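Local coordinates for protein extracellular ligand-binding receptor (PDB 3SG0) that probably serves as a periplasmic solute-binding receptor for transport, taking up aromatic acids such as benzoylformate between its two lobes, at residues A[160-171]-A[213-223]; A[143-152]-A[175-186]. One frame throughout, in Å; residues are numbered along the deposited sequence. Where two conformers were deposited one is given.

Contact 1: residues A[160-171]-A[213-223]; sequences KKVGYIGFSDAY and TKPDAVFIASA. With 173 (benzoyl-formic acid), chain B.
D216 takes the backbone N-H groups of K160 and K161 on a single carboxylate oxygen: OD2 lies 2.9 Å from K161 N, and the two donors come from opposite faces of the carboxylate plane, both on its anti side. K161 O accepts from D216 N, and at the far end of its side chain K161 NZ reaches K214 O at 3.0 Å, from above the carbonyl plane. From here strands 161-167 and 217-221 run parallel, their short axes 26° apart, as neighbours in the parallel sheet of one lobe of a periplasmic binding protein. The ladder G163, F219, I165, A221, F167 passes from strand to strand, and the bond from F219 N to G163 O is nearly straight at 176°. On one face Y164 and F219 lie side by side, with Y164 OH against A221 CB; on the other, I165 CG2 packs on I220 CG1 at 3.8 Å. F167 carries the contact past the ladder. Its CB and CG lie near A221 O, CD2 and CE2 run past S222 CA, which sits over one ring face, and CE2 comes 3.3 Å from A223 N. CD1 and, more closely, CE1 and CZ face S222 OG, whose hydrogen bond goes to Y196. Y171, with CG anti to its N (chi1 176°), turns its ring into the pocket: CE2 meets S222 O at the ring edge, while benzoylformate lies over one face, CE1 3.4 Å from its C1D. Y171 OH bonds to T246, and A223 CB abuts the ligand's keto oxygen.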
loop_
_atom_site.group_PDB
_atom_site.type_symbol
_atom_site.label_atom_id
_atom_site.label_comp_id
_atom_site.label_asym_id
_atom_site.label_seq_id
_atom_site.Cartn_x
_atom_site.Cartn_y
_atom_site.Cartn_z
ATOM N N LYS A 160 4.124 2.728 28.246
ATOM C CA LYS A 160 5.271 3.608 28.454
ATOM C C LYS A 160 6.541 3.084 27.791
ATOM O O LYS A 160 7.441 3.856 27.466
ATOM C CB LYS A 160 5.519 3.824 29.949
ATOM C CG LYS A 160 4.308 4.346 30.709
ATOM C CD LYS A 160 3.892 5.730 30.230
ATOM C CE LYS A 160 4.932 6.779 30.585
ATOM N NZ LYS A 160 4.442 8.160 30.303
ATOM N N LYS A 161 6.609 1.769 27.600
ATOM C CA LYS A 161 7.748 1.146 26.935
ATOM C C LYS A 161 7.254 0.306 25.769
ATOM O O LYS A 161 6.442 -0.598 25.952
ATOM C CB LYS A 161 8.547 0.281 27.915
ATOM C CG LYS A 161 9.224 1.079 29.023
ATOM C CD LYS A 161 10.174 0.215 29.840
ATOM C CE LYS A 161 9.427 -0.852 30.625
ATOM N NZ LYS A 161 10.356 -1.721 31.406
ATOM N N VAL A 162 7.747 0.612 24.572
ATOM C CA VAL A 162 7.290 -0.051 23.352
ATOM C C VAL A 162 8.478 -0.632 22.597
ATOM O O VAL A 162 9.386 0.096 22.210
ATOM C CB VAL A 162 6.515 0.934 22.449
ATOM C CG1 VAL A 162 6.053 0.241 21.170
ATOM C CG2 VAL A 162 5.331 1.527 23.203
ATOM N N GLY A 163 8.485 -1.948 22.418
ATOM C CA GLY A 163 9.521 -2.591 21.626
ATOM C C GLY A 163 9.284 -2.356 20.145
ATOM O O GLY A 163 8.178 -2.003 19.742
ATOM N N TYR A 164 10.315 -2.546 19.329
ATOM C CA TYR A 164 10.176 -2.357 17.891
ATOM C C TYR A 164 10.967 -3.390 17.096
ATOM O O TYR A 164 12.153 -3.620 17.356
ATOM C CB TYR A 164 10.630 -0.951 17.483
ATOM C CG TYR A 164 10.558 -0.722 15.994
ATOM C CD1 TYR A 164 11.575 -1.159 15.151
ATOM C CD2 TYR A 164 9.458 -0.092 15.423
ATOM C CE1 TYR A 164 11.501 -0.967 13.778
ATOM C CE2 TYR A 164 9.380 0.106 14.062
ATOM C CZ TYR A 164 10.397 -0.335 13.247
ATOM O OH TYR A 164 10.281 -0.122 11.893
ATOM N N ILE A 165 10.308 -3.990 16.110
ATOM C CA ILE A 165 11.002 -4.736 15.064
ATOM C C ILE A 165 10.345 -4.388 13.737
ATOM O O ILE A 165 9.124 -4.262 13.656
ATOM C CB ILE A 165 10.977 -6.267 15.303
ATOM C CG1 ILE A 165 11.750 -6.994 14.201
ATOM C CG2 ILE A 165 9.550 -6.800 15.437
ATOM C CD1 ILE A 165 11.941 -8.482 14.465
ATOM N N GLY A 166 11.145 -4.211 12.697
ATOM C CA GLY A 166 10.580 -3.894 11.398
ATOM C C GLY A 166 11.515 -4.316 10.286
ATOM O O GLY A 166 12.661 -4.707 10.533
ATOM N N PHE A 167 11.036 -4.239 9.054
ATOM C CA PHE A 167 11.877 -4.584 7.922
ATOM C C PHE A 167 13.066 -3.629 7.840
ATOM O O PHE A 167 12.940 -2.419 8.078
ATOM C CB PHE A 167 11.112 -4.453 6.610
ATOM C CG PHE A 167 10.099 -5.545 6.340
ATOM C CD1 PHE A 167 10.228 -6.838 6.845
ATOM C CD2 PHE A 167 9.025 -5.262 5.513
ATOM C CE1 PHE A 167 9.280 -7.814 6.529
ATOM C CE2 PHE A 167 8.090 -6.220 5.193
ATOM C CZ PHE A 167 8.212 -7.501 5.689
ATOM N N SER A 168 14.207 -4.173 7.434
ATOM C CA SER A 168 15.405 -3.382 7.170
ATOM C C SER A 168 15.340 -2.772 5.766
ATOM O O SER A 168 16.199 -3.033 4.916
ATOM C CB SER A 168 16.653 -4.250 7.326
ATOM O OG SER A 168 16.479 -5.479 6.648
ATOM N N ASP A 169 14.304 -1.980 5.517
ATOM C CA ASP A 169 14.162 -1.289 4.243
ATOM C C ASP A 169 13.384 -0.001 4.461
ATOM O O ASP A 169 13.032 0.333 5.598
ATOM C CB ASP A 169 13.516 -2.185 3.173
ATOM C CG ASP A 169 12.077 -2.576 3.489
ATOM O OD1 ASP A 169 11.372 -1.846 4.215
ATOM O OD2 ASP A 169 11.644 -3.633 2.976
ATOM N N ALA A 170 13.119 0.729 3.384
ATOM C CA ALA A 170 12.512 2.047 3.520
ATOM C C ALA A 170 11.077 1.990 4.048
ATOM O O ALA A 170 10.597 2.950 4.644
ATOM C CB ALA A 170 12.569 2.805 2.206
ATOM N N TYR A 171 10.386 0.872 3.830
ATOM C CA TYR A 171 9.050 0.719 4.405
ATOM C C TYR A 171 9.123 0.641 5.927
ATOM O O TYR A 171 8.480 1.418 6.641
ATOM C CB TYR A 171 8.345 -0.519 3.853
ATOM C CG TYR A 171 6.997 -0.762 4.499
ATOM C CD1 TYR A 171 5.891 0.009 4.152
ATOM C CD2 TYR A 171 6.832 -1.750 5.462
ATOM C CE1 TYR A 171 4.668 -0.201 4.743
ATOM C CE2 TYR A 171 5.608 -1.964 6.064
ATOM C CZ TYR A 171 4.526 -1.185 5.694
ATOM O OH TYR A 171 3.281 -1.370 6.256
ATOM N N THR A 213 13.899 -6.253 27.204
ATOM C CA THR A 213 13.632 -4.871 27.609
ATOM C C THR A 213 12.335 -4.736 28.410
ATOM O O THR A 213 12.013 -3.652 28.894
ATOM C CB THR A 213 13.592 -3.874 26.415
ATOM O OG1 THR A 213 12.434 -4.111 25.598
ATOM C CG2 THR A 213 14.855 -3.971 25.576
ATOM N N LYS A 214 11.603 -5.840 28.541
ATOM C CA LYS A 214 10.352 -5.863 29.298
ATOM C C LYS A 214 9.426 -4.706 28.931
ATOM O O LYS A 214 9.048 -3.900 29.778
ATOM C CB LYS A 214 10.628 -5.883 30.805
ATOM C CG LYS A 214 11.320 -7.154 31.277
ATOM C CD LYS A 214 11.476 -7.188 32.789
ATOM C CE LYS A 214 12.069 -8.511 33.246
ATOM N NZ LYS A 214 12.235 -8.570 34.724
ATOM N N PRO A 215 9.049 -4.624 27.652
ATOM C CA PRO A 215 8.169 -3.547 27.206
ATOM C C PRO A 215 6.707 -3.827 27.539
ATOM O O PRO A 215 6.340 -4.967 27.814
ATOM C CB PRO A 215 8.361 -3.568 25.688
ATOM C CG PRO A 215 8.598 -5.007 25.389
ATOM C CD PRO A 215 9.415 -5.531 26.549
ATOM N N ASP A 216 5.886 -2.784 27.495
ATOM C CA ASP A 216 4.444 -2.913 27.676
ATOM C C ASP A 216 3.768 -3.423 26.404
ATOM O O ASP A 216 2.762 -4.134 26.457
ATOM C CB ASP A 216 3.849 -1.562 28.075
ATOM C CG ASP A 216 4.488 -0.996 29.328
ATOM O OD1 ASP A 216 4.554 -1.721 30.344
ATOM O OD2 ASP A 216 4.936 0.169 29.295
ATOM N N ALA A 217 4.337 -3.065 25.257
ATOM C CA ALA A 217 3.772 -3.416 23.963
ATOM C C ALA A 217 4.916 -3.529 22.981
ATOM O O ALA A 217 6.027 -3.080 23.264
ATOM C CB ALA A 217 2.785 -2.353 23.511
ATOM N N VAL A 218 4.640 -4.131 21.831
ATOM C CA VAL A 218 5.626 -4.203 20.764
ATOM C C VAL A 218 4.993 -3.762 19.451
ATOM O O VAL A 218 3.868 -4.161 19.128
ATOM C CB VAL A 218 6.212 -5.620 20.615
ATOM C CG1 VAL A 218 7.200 -5.669 19.455
ATOM C CG2 VAL A 218 6.900 -6.042 21.900
ATOM N N PHE A 219 5.723 -2.926 18.716
ATOM C CA PHE A 219 5.342 -2.510 17.378
ATOM C C PHE A 219 6.123 -3.301 16.339
ATOM O O PHE A 219 7.350 -3.428 16.434
ATOM C CB PHE A 219 5.627 -1.024 17.179
ATOM C CG PHE A 219 4.974 -0.474 15.954
ATOM C CD1 PHE A 219 3.692 0.036 16.030
ATOM C CD2 PHE A 219 5.596 -0.533 14.711
ATOM C CE1 PHE A 219 3.049 0.511 14.907
ATOM C CE2 PHE A 219 4.949 -0.055 13.576
ATOM C CZ PHE A 219 3.676 0.467 13.684
ATOM N N ILE A 220 5.408 -3.814 15.340
ATOM C CA ILE A 220 6.014 -4.537 14.229
ATOM C C ILE A 220 5.714 -3.782 12.933
ATOM O O ILE A 220 4.543 -3.523 12.631
ATOM C CB ILE A 220 5.437 -5.969 14.131
ATOM C CG1 ILE A 220 5.702 -6.734 15.435
ATOM C CG2 ILE A 220 6.015 -6.697 12.911
ATOM C CD1 ILE A 220 4.982 -8.063 15.522
ATOM N N ALA A 221 6.758 -3.432 12.179
ATOM C CA ALA A 221 6.594 -2.763 10.891
ATOM C C ALA A 221 6.963 -3.732 9.772
ATOM O O ALA A 221 8.136 -3.896 9.423
ATOM C CB ALA A 221 7.440 -1.500 10.814
ATOM N N SER A 222 5.948 -4.375 9.214
ATOM C CA SER A 222 6.128 -5.463 8.267
ATOM C C SER A 222 4.950 -5.494 7.295
ATOM O O SER A 222 4.041 -4.664 7.379
ATOM C CB SER A 222 6.247 -6.775 9.049
ATOM O OG SER A 222 6.507 -7.875 8.201
ATOM N N ALA A 223 4.964 -6.437 6.362
ATOM C CA ALA A 223 3.900 -6.517 5.369
ATOM C C ALA A 223 3.831 -7.915 4.789
ATOM O O ALA A 223 4.858 -8.606 4.675
ATOM C CB ALA A 223 4.113 -5.513 4.261
HETATM O O1B 173 B . 5.328 -0.457 0.686
HETATM C C1 173 B . 5.645 -1.571 1.006
HETATM O O1A 173 B . 6.952 -2.041 0.937
HETATM C C2 173 B . 4.673 -2.460 1.734
HETATM O O2 173 B . 5.052 -3.448 2.287
HETATM C C1G 173 B . 3.226 -2.082 1.675
HETATM C C2D 173 B . 2.622 -1.666 0.337
HETATM C C2E 173 B . 1.166 -1.255 0.263
HETATM C C3 173 B . 0.328 -1.249 1.540
HETATM C C1E 173 B . 0.967 -1.670 2.877
HETATM C C1D 173 B . 2.418 -2.096 2.959
#

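Contact 2: residues A[143-152]-A[175-186]; sequences DDIMAEAIGK and YYKVLAAAAPKL
Two helices that pack on the same side of a lobe's parallel sheet, 143-152 and 175-186, meet here with their short axes 9.0 Å apart at closest and 42° between their directions. Y175 lies across the first turn of helix 143-152. Its OH donates to D143 OD1 at 2.7 Å, arriving from above the carboxylate plane, and the ring and carboxylate planes stand 49° apart. With CG anti to the carbonyl carbon (chi1 -82°), the ring runs alongside selenomethionine M146 and puts CD1 3.7 Å from A147 CB. The same D143 OD1 also accepts from H247, so one buried oxygen is gripped by two side chains next to the ligand pocket of this leucine-binding-protein relative, where D143 touches A121. A phenylalanine in place of Y175 would probably leave D143 OD1 with one donor fewer, its carboxylate less firmly fixed beside the pocket. Farther along, V178 packs on one side of the neighbouring helix: CG1 presses on A147 CB at 3.6 Å, CG2 on D144 CB. In the conformer given, E148 crosses V178 at about a right angle, its carboxylate end against V178 CG1, and a water, donating to both, bridges E148 OE2 and V178 O. L179 sends CD2 to A147 O and the CA of G151, and L186 brings CD1 within 3.5 Å of G151 O. At G151 the bare backbone faces both leucines.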
loop_
_atom_site.group_PDB
_atom_site.type_symbol
_atom_site.label_atom_id
_atom_site.label_comp_id
_atom_site.label_asym_id
_atom_site.label_seq_id
_atom_site.Cartn_x
_atom_site.Cartn_y
_atom_site.Cartn_z
ATOM N N ASP A 143 2.719 6.294 4.805
ATOM C CA ASP A 143 2.924 5.632 6.085
ATOM C C ASP A 143 3.088 6.594 7.243
ATOM O O ASP A 143 2.775 6.228 8.373
ATOM C CB ASP A 143 4.129 4.692 6.031
ATOM C CG ASP A 143 3.839 3.428 5.262
ATOM O OD1 ASP A 143 2.728 2.871 5.451
ATOM O OD2 ASP A 143 4.706 3.007 4.472
ATOM N N ASP A 144 3.577 7.808 7.006
ATOM C CA ASP A 144 3.716 8.737 8.121
ATOM C C ASP A 144 2.365 9.100 8.743
ATOM O O ASP A 144 2.271 9.286 9.961
ATOM C CB ASP A 144 4.577 9.973 7.780
ATOM C CG ASP A 144 4.061 10.783 6.602
ATOM O OD1 ASP A 144 3.291 10.276 5.774
ATOM O OD2 ASP A 144 4.468 11.964 6.489
ATOM N N ILE A 145 1.320 9.173 7.921
ATOM C CA ILE A 145 -0.029 9.417 8.419
ATOM C C ILE A 145 -0.458 8.285 9.344
ATOM O O ILE A 145 -0.992 8.505 10.433
ATOM C CB ILE A 145 -1.035 9.526 7.253
ATOM C CG1 ILE A 145 -0.692 10.714 6.351
ATOM C CG2 ILE A 145 -2.464 9.630 7.771
ATOM C CD1 ILE A 145 -1.438 10.708 5.024
HETATM N N MSE A 146 -0.220 7.058 8.900
HETATM C CA MSE A 146 -0.595 5.892 9.679
HETATM C C MSE A 146 0.235 5.773 10.951
HETATM O O MSE A 146 -0.292 5.435 12.014
HETATM C CB MSE A 146 -0.469 4.624 8.833
HETATM C CG MSE A 146 -1.378 4.630 7.605
HETATM SE SE MSE A 146 -3.280 4.674 8.089
HETATM C CE MSE A 146 -4.083 5.128 6.394
ATOM N N ALA A 147 1.532 6.049 10.846
ATOM C CA ALA A 147 2.425 5.974 11.998
ATOM C C ALA A 147 2.020 6.992 13.063
ATOM O O ALA A 147 2.051 6.699 14.260
ATOM C CB ALA A 147 3.859 6.191 11.567
ATOM N N GLU A 148 1.635 8.191 12.642
ATOM C CA GLU A 148 1.180 9.191 13.600
ATOM C C GLU A 148 -0.088 8.723 14.304
ATOM O O GLU A 148 -0.213 8.863 15.524
ATOM C CB GLU A 148 0.947 10.541 12.918
ATOM C CG GLU A 148 2.215 11.221 12.423
ATOM C CD GLU A 148 3.101 11.742 13.545
ATOM O OE1 GLU A 148 2.686 11.677 14.720
ATOM O OE2 GLU A 148 4.216 12.220 13.247
ATOM N N ALA A 149 -1.018 8.150 13.549
ATOM C CA ALA A 149 -2.282 7.702 14.126
ATOM C C ALA A 149 -2.106 6.537 15.107
ATOM O O ALA A 149 -2.704 6.517 16.185
ATOM C CB ALA A 149 -3.265 7.330 13.024
ATOM N N ILE A 150 -1.294 5.555 14.738
ATOM C CA ILE A 150 -1.076 4.422 15.626
ATOM C C ILE A 150 -0.268 4.841 16.857
ATOM O O ILE A 150 -0.525 4.356 17.962
ATOM C CB ILE A 150 -0.451 3.200 14.883
ATOM C CG1 ILE A 150 -0.602 1.925 15.719
ATOM C CG2 ILE A 150 1.006 3.452 14.504
ATOM C CD1 ILE A 150 -2.047 1.512 15.964
ATOM N N GLY A 151 0.680 5.757 16.678
ATOM C CA GLY A 151 1.436 6.284 17.809
ATOM C C GLY A 151 0.539 6.942 18.844
ATOM O O GLY A 151 0.690 6.725 20.054
ATOM N N LYS A 152 -0.410 7.743 18.368
ATOM C CA LYS A 152 -1.369 8.393 19.251
ATOM C C LYS A 152 -2.208 7.366 19.997
ATOM O O LYS A 152 -2.458 7.511 21.198
ATOM C CB LYS A 152 -2.269 9.336 18.458
ATOM C CG LYS A 152 -1.590 10.613 18.008
ATOM C CD LYS A 152 -2.604 11.563 17.388
ATOM C CE LYS A 152 -1.999 12.926 17.100
ATOM N NZ LYS A 152 -1.109 12.900 15.912
ATOM N N TYR A 175 8.294 3.754 9.335
ATOM C CA TYR A 175 7.586 3.627 10.604
ATOM C C TYR A 175 8.488 3.973 11.775
ATOM O O TYR A 175 8.117 4.769 12.643
ATOM C CB TYR A 175 6.948 2.228 10.771
ATOM C CG TYR A 175 5.640 2.182 10.045
ATOM C CD1 TYR A 175 4.477 2.640 10.648
ATOM C CD2 TYR A 175 5.576 1.766 8.725
ATOM C CE1 TYR A 175 3.274 2.666 9.957
ATOM C CE2 TYR A 175 4.376 1.780 8.030
ATOM C CZ TYR A 175 3.231 2.233 8.651
ATOM O OH TYR A 175 2.043 2.289 7.956
ATOM N N TYR A 176 9.678 3.390 11.807
ATOM C CA TYR A 176 10.563 3.642 12.928
ATOM C C TYR A 176 10.850 5.132 13.089
ATOM O O TYR A 176 10.789 5.679 14.199
ATOM C CB TYR A 176 11.881 2.890 12.789
ATOM C CG TYR A 176 12.762 3.143 13.983
ATOM C CD1 TYR A 176 12.550 2.460 15.170
ATOM C CD2 TYR A 176 13.756 4.114 13.951
ATOM C CE1 TYR A 176 13.331 2.703 16.284
ATOM C CE2 TYR A 176 14.544 4.363 15.063
ATOM C CZ TYR A 176 14.319 3.655 16.221
ATOM O OH TYR A 176 15.100 3.899 17.331
ATOM N N LYS A 177 11.177 5.804 11.995
ATOM C CA LYS A 177 11.588 7.196 12.121
ATOM C C LYS A 177 10.467 8.085 12.650
ATOM O O LYS A 177 10.710 8.974 13.477
ATOM C CB LYS A 177 12.183 7.728 10.814
ATOM C CG LYS A 177 11.195 8.175 9.758
ATOM C CD LYS A 177 11.944 8.903 8.646
ATOM C CE LYS A 177 11.040 9.259 7.478
ATOM N NZ LYS A 177 11.825 9.765 6.310
ATOM N N VAL A 178 9.241 7.851 12.197
ATOM C CA VAL A 178 8.118 8.664 12.655
ATOM C C VAL A 178 7.748 8.356 14.102
ATOM O O VAL A 178 7.518 9.274 14.900
ATOM C CB VAL A 178 6.903 8.522 11.718
ATOM C CG1 VAL A 178 5.688 9.249 12.284
ATOM C CG2 VAL A 178 7.260 9.061 10.348
ATOM N N LEU A 179 7.713 7.077 14.455
ATOM C CA LEU A 179 7.443 6.691 15.836
ATOM C C LEU A 179 8.522 7.198 16.788
ATOM O O LEU A 179 8.215 7.704 17.870
ATOM C CB LEU A 179 7.307 5.173 15.962
ATOM C CG LEU A 179 6.069 4.567 15.308
ATOM C CD1 LEU A 179 6.193 3.053 15.265
ATOM C CD2 LEU A 179 4.817 4.990 16.060
ATOM N N ALA A 180 9.784 7.067 16.393
ATOM C CA ALA A 180 10.883 7.532 17.232
ATOM C C ALA A 180 10.807 9.038 17.479
ATOM O O ALA A 180 11.066 9.507 18.592
ATOM C CB ALA A 180 12.218 7.159 16.616
ATOM N N ALA A 181 10.460 9.803 16.451
ATOM C CA ALA A 181 10.365 11.251 16.600
ATOM C C ALA A 181 9.184 11.647 17.481
ATOM O O ALA A 181 9.263 12.623 18.235
ATOM C CB ALA A 181 10.271 11.920 15.240
ATOM N N ALA A 182 8.097 10.888 17.400
ATOM C CA ALA A 182 6.870 11.222 18.122
ATOM C C ALA A 182 6.876 10.733 19.567
ATOM O O ALA A 182 6.202 11.308 20.425
ATOM C CB ALA A 182 5.658 10.663 17.383
ATOM N N ALA A 183 7.645 9.684 19.836
ATOM C CA ALA A 183 7.625 9.020 21.141
ATOM C C ALA A 183 7.787 9.956 22.347
ATOM O O ALA A 183 6.996 9.892 23.291
ATOM C CB ALA A 183 8.666 7.902 21.185
ATOM N N PRO A 184 8.817 10.819 22.331
ATOM C CA PRO A 184 9.053 11.690 23.491
ATOM C C PRO A 184 7.833 12.525 23.873
ATOM O O PRO A 184 7.484 12.585 25.052
ATOM C CB PRO A 184 10.190 12.597 23.017
ATOM C CG PRO A 184 10.928 11.765 22.025
ATOM C CD PRO A 184 9.866 10.977 21.307
ATOM N N LYS A 185 7.195 13.159 22.896
ATOM C CA LYS A 185 6.024 13.986 23.179
ATOM C C LYS A 185 4.771 13.162 23.459
ATOM O O LYS A 185 3.866 13.617 24.158
ATOM C CB LYS A 185 5.775 14.994 22.053
ATOM C CG LYS A 185 6.518 16.309 22.248
ATOM C CD LYS A 185 7.288 16.710 21.004
ATOM C CE LYS A 185 8.279 17.822 21.306
ATOM N NZ LYS A 185 9.197 18.069 20.160
ATOM N N LEU A 186 4.720 11.948 22.919
ATOM C CA LEU A 186 3.594 11.057 23.171
ATOM C C LEU A 186 3.652 10.482 24.583
ATOM O O LEU A 186 2.627 10.120 25.155
ATOM C CB LEU A 186 3.550 9.927 22.142
ATOM C CG LEU A 186 3.172 10.302 20.707
ATOM C CD1 LEU A 186 3.261 9.089 19.793
ATOM C CD2 LEU A 186 1.782 10.915 20.656
HETATM O O HOH W 1 6.813 11.932 14.208
#

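How the contacts relate
From the N terminus the chain first builds the six-stranded sheet; helix 143-156 follows, then, after a short loop, strand 161-167 and helix 170-186, and only later, after strand 189-196 and helix 204-212, strand 217-221. Contact 2 closes the shorter loop, helix to helix around strand 161-167; contact 1 closes the longer one, strand to strand. Their segments alternate along the chain, so the two loops cross, and helix 170-186 serves both: 170-171 belong to contact 1, 175-186 to contact 2. The helix pair lies against the sheet, F219 meeting I150 and L179. Towards the ligand, Y171 packs on D143, joining both contacts at the pocket.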